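Side-chain contacts in quinone oxidoreductase (Thermus thermophilus, PDB 1IZ0), which binds NADPH and probably uses it to reduce quinones: residues A[2-7]-A[280-285]; A[38-43]-A[47-52]; A[69-74]-A[99-104]. All blocks are in the same frame, centred on the assembly; numbering follows the deposited sequence.

Interaction 1 joins strand 2-6, at the N terminus, to the start of helix 282-288, close to the C terminus. It closes a loop of 272 residues, and the other two contacts lie within that loop. Interaction 2 comes first. It is local, closing only a short turn where helix 39-46 ends and the chain folds back on it. Interaction 3 follows in series and joins strand 70-75 to the start of helix 101-105 across 24 residues. No loop crosses another, and no two contacts touch. The centres of interactions 1 and 2 are 16 Å apart, and that of interaction 3 lies 21 and 24 Å from them.

Interaction 1 of 3, residues A[2-7]-A[280-285]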
loop_
_atom_site.group_PDB
_atom_site.type_symbol
_atom_site.label_atom_id
_atom_site.label_comp_id
_atom_site.label_asym_id
_atom_site.label_seq_id
_atom_site.Cartn_x
_atom_site.Cartn_y
_atom_site.Cartn_z
ATOM N N LYS A 2 12.371 22.033 -9.684
ATOM C CA LYS A 2 11.501 22.340 -8.566
ATOM C C LYS A 2 11.348 21.063 -7.744
ATOM O O LYS A 2 11.401 19.956 -8.281
ATOM C CB LYS A 2 10.137 22.829 -9.078
ATOM C CG LYS A 2 9.413 21.844 -9.991
ATOM C CD LYS A 2 8.075 22.401 -10.523
ATOM C CE LYS A 2 7.333 21.355 -11.367
ATOM N NZ LYS A 2 6.044 21.842 -11.944
ATOM N N ALA A 3 11.176 21.211 -6.437
ATOM C CA ALA A 3 11.019 20.045 -5.578
ATOM C C ALA A 3 10.529 20.450 -4.205
ATOM O O ALA A 3 10.740 21.583 -3.771
ATOM C CB ALA A 3 12.348 19.307 -5.449
ATOM N N TRP A 4 9.870 19.517 -3.526
ATOM C CA TRP A 4 9.380 19.771 -2.182
ATOM C C TRP A 4 10.382 19.193 -1.199
ATOM O O TRP A 4 10.802 18.038 -1.319
ATOM C CB TRP A 4 8.004 19.138 -1.964
ATOM C CG TRP A 4 6.898 19.867 -2.667
ATOM C CD1 TRP A 4 6.307 19.526 -3.852
ATOM C CD2 TRP A 4 6.249 21.067 -2.228
ATOM N NE1 TRP A 4 5.327 20.438 -4.174
ATOM C CE2 TRP A 4 5.269 21.393 -3.195
ATOM C CE3 TRP A 4 6.400 21.899 -1.108
ATOM C CZ2 TRP A 4 4.441 22.517 -3.077
ATOM C CZ3 TRP A 4 5.573 23.021 -0.991
ATOM C CH2 TRP A 4 4.605 23.315 -1.973
ATOM N N VAL A 5 10.779 20.009 -0.232
ATOM C CA VAL A 5 11.741 19.574 0.761
ATOM C C VAL A 5 11.209 19.793 2.162
ATOM O O VAL A 5 10.582 20.813 2.450
ATOM C CB VAL A 5 13.073 20.337 0.609
ATOM C CG1 VAL A 5 14.088 19.823 1.625
ATOM C CG2 VAL A 5 13.608 20.156 -0.802
ATOM N N LEU A 6 11.455 18.816 3.025
ATOM C CA LEU A 6 11.031 18.879 4.417
ATOM C C LEU A 6 12.316 19.139 5.204
ATOM O O LEU A 6 13.186 18.273 5.286
ATOM C CB LEU A 6 10.393 17.541 4.814
ATOM C CG LEU A 6 9.625 17.326 6.132
ATOM C CD1 LEU A 6 10.572 16.895 7.213
ATOM C CD2 LEU A 6 8.859 18.577 6.518
ATOM N N LYS A 7 12.448 20.341 5.756
ATOM C CA LYS A 7 13.644 20.700 6.513
ATOM C C LYS A 7 13.588 20.343 7.993
ATOM O O LYS A 7 14.622 20.265 8.658
ATOM C CB LYS A 7 13.938 22.193 6.333
ATOM C CG LYS A 7 14.350 22.530 4.904
ATOM C CD LYS A 7 14.595 24.014 4.695
ATOM C CE LYS A 7 15.041 24.281 3.263
ATOM N NZ LYS A 7 15.210 25.739 2.998
ATOM N N ALA A 280 1.627 21.622 -7.093
ATOM C CA ALA A 280 1.512 22.781 -6.222
ATOM C C ALA A 280 0.765 22.531 -4.910
ATOM O O ALA A 280 1.009 23.222 -3.918
ATOM C CB ALA A 280 0.842 23.927 -6.988
ATOM N N GLU A 281 -0.136 21.551 -4.895
ATOM C CA GLU A 281 -0.917 21.257 -3.692
ATOM C C GLU A 281 -0.410 20.107 -2.819
ATOM O O GLU A 281 -1.189 19.447 -2.127
ATOM C CB GLU A 281 -2.377 21.014 -4.086
ATOM C CG GLU A 281 -3.077 22.286 -4.560
ATOM C CD GLU A 281 -4.433 22.025 -5.191
ATOM O OE1 GLU A 281 -5.246 21.289 -4.588
ATOM O OE2 GLU A 281 -4.689 22.571 -6.289
ATOM N N ALA A 282 0.900 19.895 -2.819
ATOM C CA ALA A 282 1.512 18.830 -2.030
ATOM C C ALA A 282 1.030 18.757 -0.578
ATOM O O ALA A 282 0.680 17.679 -0.090
ATOM C CB ALA A 282 3.027 18.979 -2.054
ATOM N N GLU A 283 1.030 19.889 0.122
ATOM C CA GLU A 283 0.601 19.895 1.515
ATOM C C GLU A 283 -0.818 19.365 1.632
ATOM O O GLU A 283 -1.124 18.574 2.522
ATOM C CB GLU A 283 0.702 21.306 2.111
ATOM C CG GLU A 283 2.135 21.730 2.411
ATOM C CD GLU A 283 2.698 21.065 3.666
ATOM O OE1 GLU A 283 2.418 19.867 3.897
ATOM O OE2 GLU A 283 3.432 21.741 4.418
ATOM N N ALA A 284 -1.683 19.794 0.723
ATOM C CA ALA A 284 -3.068 19.342 0.722
ATOM C C ALA A 284 -3.133 17.817 0.567
ATOM O O ALA A 284 -3.889 17.144 1.277
ATOM C CB ALA A 284 -3.836 20.021 -0.415
ATOM N N ALA A 285 -2.338 17.274 -0.358
ATOM C CA ALA A 285 -2.321 15.829 -0.600
ATOM C C ALA A 285 -1.925 15.058 0.655
ATOM O O ALA A 285 -2.488 14.005 0.943
ATOM C CB ALA A 285 -1.368 15.497 -1.738
#
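W4 and A282 are the nearest backbone pair here, with their CA atoms 7.9 Å apart. W4 lies on strand 2-6. A282 is the first residue of helix 282-288. E281 before it is the N-cap, and the first helical bond runs from A285 N to E281 O. A gap of this width is bridged by side chains, and no hydrogen bond links the two segments.

The contact is carried by the indole of W4. With chi1 at -73°, CG lies opposite the carbonyl carbon and beside the backbone N, and the ring reaches over to the helix start. There the methyl of A282 sits over one face of the five-membered ring. A282 CB is 3.5 Å from the centroid of that ring and 16° off its normal, a CH-pi contact. Its closest ring atoms are W4 NE1 and W4 CE2, both at 3.5 Å. The six-membered ring runs on towards the turn, where W4 CZ2 lies 3.6 Å from A280 O. That carbonyl approaches obliquely. The indole N-H is used elsewhere, in a hydrogen bond to F279 O, the carbonyl of the residue just before A280. This bond probably fixes the rotation of the ring. The F279 ring also meets the indole, with the planes at about 50°.

L13 and L15 of strand 13-17 pack on W4, and L13 touches the A282 methyl as well. E283, the next residue along the helix, binds L13 N and forms a salt bridge with R45 of helix 39-46. On the helix, A285 packs on F277, V298 and V300. Helix 282-288 thus lies between the two-stranded sheet of 2-6 and 13-17 and strands 273-278 and 297-301 of the mixed sheet.

Interaction 2 of 3, residues A[38-43]-A[47-52]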
loop_
_atom_site.group_PDB
_atom_site.type_symbol
_atom_site.label_atom_id
_atom_site.label_comp_id
_atom_site.label_asym_id
_atom_site.label_seq_id
_atom_site.Cartn_x
_atom_site.Cartn_y
_atom_site.Cartn_z
ATOM N N ASN A 38 1.719 7.624 0.722
ATOM C CA ASN A 38 1.387 6.553 1.654
ATOM C C ASN A 38 1.355 7.083 3.081
ATOM O O ASN A 38 1.993 8.087 3.392
ATOM C CB ASN A 38 2.443 5.451 1.557
ATOM C CG ASN A 38 2.593 4.915 0.153
ATOM O OD1 ASN A 38 1.788 4.101 -0.301
ATOM N ND2 ASN A 38 3.621 5.386 -0.555
ATOM N N PHE A 39 0.622 6.406 3.955
ATOM C CA PHE A 39 0.566 6.843 5.341
ATOM C C PHE A 39 2.009 6.886 5.838
ATOM O O PHE A 39 2.387 7.746 6.640
ATOM C CB PHE A 39 -0.265 5.868 6.176
ATOM C CG PHE A 39 -0.517 6.343 7.582
ATOM C CD1 PHE A 39 0.097 5.721 8.664
ATOM C CD2 PHE A 39 -1.347 7.440 7.819
ATOM C CE1 PHE A 39 -0.109 6.185 9.969
ATOM C CE2 PHE A 39 -1.560 7.915 9.115
ATOM C CZ PHE A 39 -0.939 7.285 10.193
ATOM N N ALA A 40 2.819 5.963 5.323
ATOM C CA ALA A 40 4.226 5.879 5.688
ATOM C C ALA A 40 4.932 7.212 5.455
ATOM O O ALA A 40 5.825 7.588 6.217
ATOM C CB ALA A 40 4.910 4.777 4.878
ATOM N N ASP A 41 4.544 7.918 4.394
ATOM C CA ASP A 41 5.146 9.211 4.087
ATOM C C ASP A 41 4.785 10.197 5.192
ATOM O O ASP A 41 5.601 11.024 5.591
ATOM C CB ASP A 41 4.646 9.744 2.737
ATOM C CG ASP A 41 5.128 8.909 1.561
ATOM O OD1 ASP A 41 6.355 8.716 1.425
ATOM O OD2 ASP A 41 4.281 8.454 0.767
ATOM N N HIS A 42 3.558 10.108 5.686
ATOM C CA HIS A 42 3.124 10.998 6.752
ATOM C C HIS A 42 3.908 10.728 8.033
ATOM O O HIS A 42 4.317 11.662 8.717
ATOM C CB HIS A 42 1.627 10.833 7.018
ATOM C CG HIS A 42 1.162 11.509 8.271
ATOM N ND1 HIS A 42 1.021 10.841 9.470
ATOM C CD2 HIS A 42 0.821 12.797 8.515
ATOM C CE1 HIS A 42 0.610 11.689 10.398
ATOM N NE2 HIS A 42 0.483 12.882 9.844
ATOM N N LEU A 43 4.127 9.454 8.348
ATOM C CA LEU A 43 4.866 9.091 9.556
ATOM C C LEU A 43 6.332 9.490 9.469
ATOM O O LEU A 43 6.954 9.830 10.475
ATOM C CB LEU A 43 4.766 7.584 9.818
ATOM C CG LEU A 43 3.368 7.080 10.183
ATOM C CD1 LEU A 43 3.412 5.582 10.446
ATOM C CD2 LEU A 43 2.866 7.825 11.418
ATOM N N GLY A 47 8.956 11.572 11.897
ATOM C CA GLY A 47 10.029 10.785 12.471
ATOM C C GLY A 47 9.453 9.638 13.280
ATOM O O GLY A 47 10.083 9.144 14.221
ATOM N N ALA A 48 8.253 9.206 12.904
ATOM C CA ALA A 48 7.571 8.121 13.604
ATOM C C ALA A 48 7.454 6.840 12.779
ATOM O O ALA A 48 6.599 6.005 13.060
ATOM C CB ALA A 48 6.186 8.583 14.032
ATOM N N TYR A 49 8.307 6.676 11.771
ATOM C CA TYR A 49 8.246 5.482 10.932
ATOM C C TYR A 49 9.407 4.514 11.185
ATOM O O TYR A 49 10.426 4.887 11.767
ATOM C CB TYR A 49 8.223 5.886 9.455
ATOM C CG TYR A 49 7.875 4.756 8.511
ATOM C CD1 TYR A 49 8.706 4.440 7.435
ATOM C CD2 TYR A 49 6.714 3.996 8.692
ATOM C CE1 TYR A 49 8.395 3.393 6.566
ATOM C CE2 TYR A 49 6.395 2.943 7.824
ATOM C CZ TYR A 49 7.243 2.651 6.766
ATOM O OH TYR A 49 6.946 1.615 5.909
ATOM N N LEU A 50 9.247 3.268 10.749
ATOM C CA LEU A 50 10.288 2.261 10.924
ATOM C C LEU A 50 11.623 2.776 10.388
ATOM O O LEU A 50 12.652 2.614 11.042
ATOM C CB LEU A 50 9.900 0.956 10.219
ATOM C CG LEU A 50 8.703 0.188 10.797
ATOM C CD1 LEU A 50 8.963 -0.117 12.265
ATOM C CD2 LEU A 50 7.431 1.003 10.646
ATOM N N THR A 51 11.608 3.385 9.203
ATOM C CA THR A 51 12.829 3.953 8.627
ATOM C C THR A 51 12.875 5.408 9.085
ATOM O O THR A 51 11.871 6.118 9.023
ATOM C CB THR A 51 12.831 3.950 7.071
ATOM O OG1 THR A 51 11.780 4.793 6.590
ATOM C CG2 THR A 51 12.637 2.555 6.522
ATOM N N ARG A 52 14.033 5.849 9.553
ATOM C CA ARG A 52 14.172 7.218 10.019
ATOM C C ARG A 52 15.061 8.015 9.078
ATOM O O ARG A 52 16.284 7.900 9.121
ATOM C CB ARG A 52 14.751 7.235 11.432
#
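L43 and A48 come closest in the backbone, with CA atoms 5.0 Å apart, because the chain doubles back as helix 39-46 ends and A48 N gives a hydrogen bond to L43 O, 2.8 Å long, with an angle of 160° at the hydrogen.

Y49 then turns its side chain back onto the helix. Its CG is anti to the backbone N (chi1 -168°), which carries the ring along the helix to A40. The A40 methyl sits over one face of the phenol, nearer its rim than its centre. A40 CB is 3.7 Å from Y49 CZ, and the contact is of the CH-pi kind. L43 crosses Y49 at about a right angle. Their CB atoms, L43 CB and Y49 CB, are 3.9 Å apart, and L43 CD1 meets the ring obliquely at Y49 CD2.

This is a Schellman motif within the GroES-like domain. G47 is its C-prime residue, with positive phi, and G47 N pairs with M44 O inside the A48-L43 bond. At the other end of the helix, D41 OD2 accepts from N38 N at 2.7 Å, on the anti side of the carboxylate.

F39 contacts NADPH in the complex of this enzyme; the cofactor is absent from this model. The Y49 side chain lies about 6 Å from that of L244, another NADPH-binding residue. The Y49 hydroxyl is hydrogen-bonded to W243 NE1. The W243 ring meets that of Y49 nearly at right angles, the planes being about 85° apart, and L50 and T51 also touch W243.

Interaction 3 of 3, residues A[69-74]-A[99-104]; sequences GRRYAA and LSPEEA
The R71 guanidinium is gripped by two polar partners, E33 through NE and, more weakly, L99 O through NH1. The stronger polar hold is the salt bridge from R71 NE to E33 of strand 27-37. At the edge of the group, in its plane, R71 NH1 makes a weak hydrogen bond of 3.4 Å to L99 O, with an angle of 129°.

R71 reaches the start of helix 101-105 from strand 70-75. Its chain is extended up to CD and then bends at chi3 (-59°), which brings the guanidinium flat against the proline. P101 CG lies over the centre of one face, 3.5 Å from R71 CZ. E33 and the proline together probably limit how the guanidinium can turn. Beside L99 and P101, S100 is the N-cap residue. S100 OG takes a hydrogen bond from E103 N (3.1 Å, 166°), and the S100 carbonyl accepts the next bond, from A104 N.

The R71 side chain also packs on V64 of strand 62-67 and on L95, and A104 touches the same two residues. Helix 101-105 therefore starts against strands 62-67 and 70-75 of the mixed sheet, and its E102 is bound to R301 of strand 297-301.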
loop_
_atom_site.group_PDB
_atom_site.type_symbol
_atom_site.label_atom_id
_atom_site.label_comp_id
_atom_site.label_asym_id
_atom_site.label_seq_id
_atom_site.Cartn_x
_atom_site.Cartn_y
_atom_site.Cartn_z
ATOM N N GLY A 69 11.809 7.969 -23.245
ATOM C CA GLY A 69 10.550 7.649 -23.897
ATOM C C GLY A 69 9.676 6.559 -23.297
ATOM O O GLY A 69 8.516 6.417 -23.692
ATOM N N ARG A 70 10.199 5.791 -22.347
ATOM C CA ARG A 70 9.404 4.719 -21.745
ATOM C C ARG A 70 9.017 4.993 -20.284
ATOM O O ARG A 70 9.851 5.409 -19.482
ATOM C CB ARG A 70 10.166 3.394 -21.837
ATOM C CG ARG A 70 9.307 2.190 -21.497
ATOM C CD ARG A 70 10.090 0.886 -21.562
ATOM N NE ARG A 70 9.239 -0.261 -21.245
ATOM C CZ ARG A 70 9.677 -1.512 -21.168
ATOM N NH1 ARG A 70 8.833 -2.493 -20.876
ATOM N NH2 ARG A 70 10.959 -1.783 -21.379
ATOM N N ARG A 71 7.754 4.741 -19.947
ATOM C CA ARG A 71 7.254 4.963 -18.592
ATOM C C ARG A 71 7.456 3.772 -17.647
ATOM O O ARG A 71 7.163 2.621 -17.991
ATOM C CB ARG A 71 5.771 5.326 -18.639
ATOM C CG ARG A 71 5.130 5.540 -17.269
ATOM C CD ARG A 71 3.703 6.037 -17.436
ATOM N NE ARG A 71 3.670 7.286 -18.187
ATOM C CZ ARG A 71 2.678 7.643 -18.999
ATOM N NH1 ARG A 71 1.631 6.840 -19.167
ATOM N NH2 ARG A 71 2.732 8.802 -19.645
ATOM N N TYR A 72 7.937 4.073 -16.445
ATOM C CA TYR A 72 8.208 3.067 -15.424
ATOM C C TYR A 72 7.675 3.527 -14.075
ATOM O O TYR A 72 7.444 4.719 -13.856
ATOM C CB TYR A 72 9.715 2.868 -15.255
ATOM C CG TYR A 72 10.457 2.324 -16.453
ATOM C CD1 TYR A 72 10.540 0.952 -16.679
ATOM C CD2 TYR A 72 11.121 3.181 -17.330
ATOM C CE1 TYR A 72 11.276 0.439 -17.749
ATOM C CE2 TYR A 72 11.862 2.684 -18.403
ATOM C CZ TYR A 72 11.938 1.310 -18.603
ATOM O OH TYR A 72 12.702 0.805 -19.634
ATOM N N ALA A 73 7.498 2.567 -13.173
ATOM C CA ALA A 73 7.059 2.847 -11.811
ATOM C C ALA A 73 8.273 2.475 -10.967
ATOM O O ALA A 73 9.068 1.623 -11.370
ATOM C CB ALA A 73 5.872 1.973 -11.433
ATOM N N ALA A 74 8.439 3.101 -9.811
ATOM C CA ALA A 74 9.586 2.764 -8.983
ATOM C C ALA A 74 9.413 3.134 -7.527
ATOM O O ALA A 74 8.705 4.082 -7.192
ATOM C CB ALA A 74 10.844 3.437 -9.531
ATOM N N LEU A 99 -1.448 2.156 -19.479
ATOM C CA LEU A 99 -1.712 2.375 -18.060
ATOM C C LEU A 99 -1.504 3.864 -17.813
ATOM O O LEU A 99 -0.478 4.415 -18.211
ATOM C CB LEU A 99 -0.729 1.591 -17.183
ATOM C CG LEU A 99 -1.265 0.648 -16.098
ATOM C CD1 LEU A 99 -0.167 0.427 -15.064
ATOM C CD2 LEU A 99 -2.502 1.214 -15.428
ATOM N N SER A 100 -2.467 4.515 -17.170
ATOM C CA SER A 100 -2.322 5.939 -16.892
ATOM C C SER A 100 -1.271 6.121 -15.800
ATOM O O SER A 100 -1.002 5.203 -15.018
ATOM C CB SER A 100 -3.645 6.541 -16.415
ATOM O OG SER A 100 -3.890 6.186 -15.064
ATOM N N PRO A 101 -0.648 7.307 -15.741
ATOM C CA PRO A 101 0.371 7.577 -14.725
ATOM C C PRO A 101 -0.216 7.497 -13.317
ATOM O O PRO A 101 0.446 7.028 -12.385
ATOM C CB PRO A 101 0.835 8.997 -15.070
ATOM C CG PRO A 101 0.660 9.058 -16.550
ATOM C CD PRO A 101 -0.699 8.400 -16.733
ATOM N N GLU A 102 -1.453 7.959 -13.158
ATOM C CA GLU A 102 -2.100 7.944 -11.848
ATOM C C GLU A 102 -2.358 6.531 -11.342
ATOM O O GLU A 102 -2.068 6.223 -10.186
ATOM C CB GLU A 102 -3.428 8.712 -11.873
ATOM C CG GLU A 102 -3.301 10.208 -12.106
ATOM C CD GLU A 102 -3.128 10.567 -13.569
ATOM O OE1 GLU A 102 -3.043 11.778 -13.874
ATOM O OE2 GLU A 102 -3.081 9.646 -14.414
ATOM N N GLU A 103 -2.911 5.675 -12.199
ATOM C CA GLU A 103 -3.198 4.305 -11.795
ATOM C C GLU A 103 -1.890 3.572 -11.490
ATOM O O GLU A 103 -1.823 2.761 -10.561
ATOM C CB GLU A 103 -3.970 3.565 -12.897
ATOM C CG GLU A 103 -4.713 2.336 -12.382
ATOM C CD GLU A 103 -5.536 1.642 -13.451
ATOM O OE1 GLU A 103 -6.286 2.333 -14.172
ATOM O OE2 GLU A 103 -5.443 0.400 -13.560
ATOM N N ALA A 104 -0.852 3.855 -12.274
ATOM C CA ALA A 104 0.453 3.228 -12.056
ATOM C C ALA A 104 1.040 3.645 -10.706
ATOM O O ALA A 104 1.660 2.838 -10.014
ATOM C CB ALA A 104 1.427 3.608 -13.186
#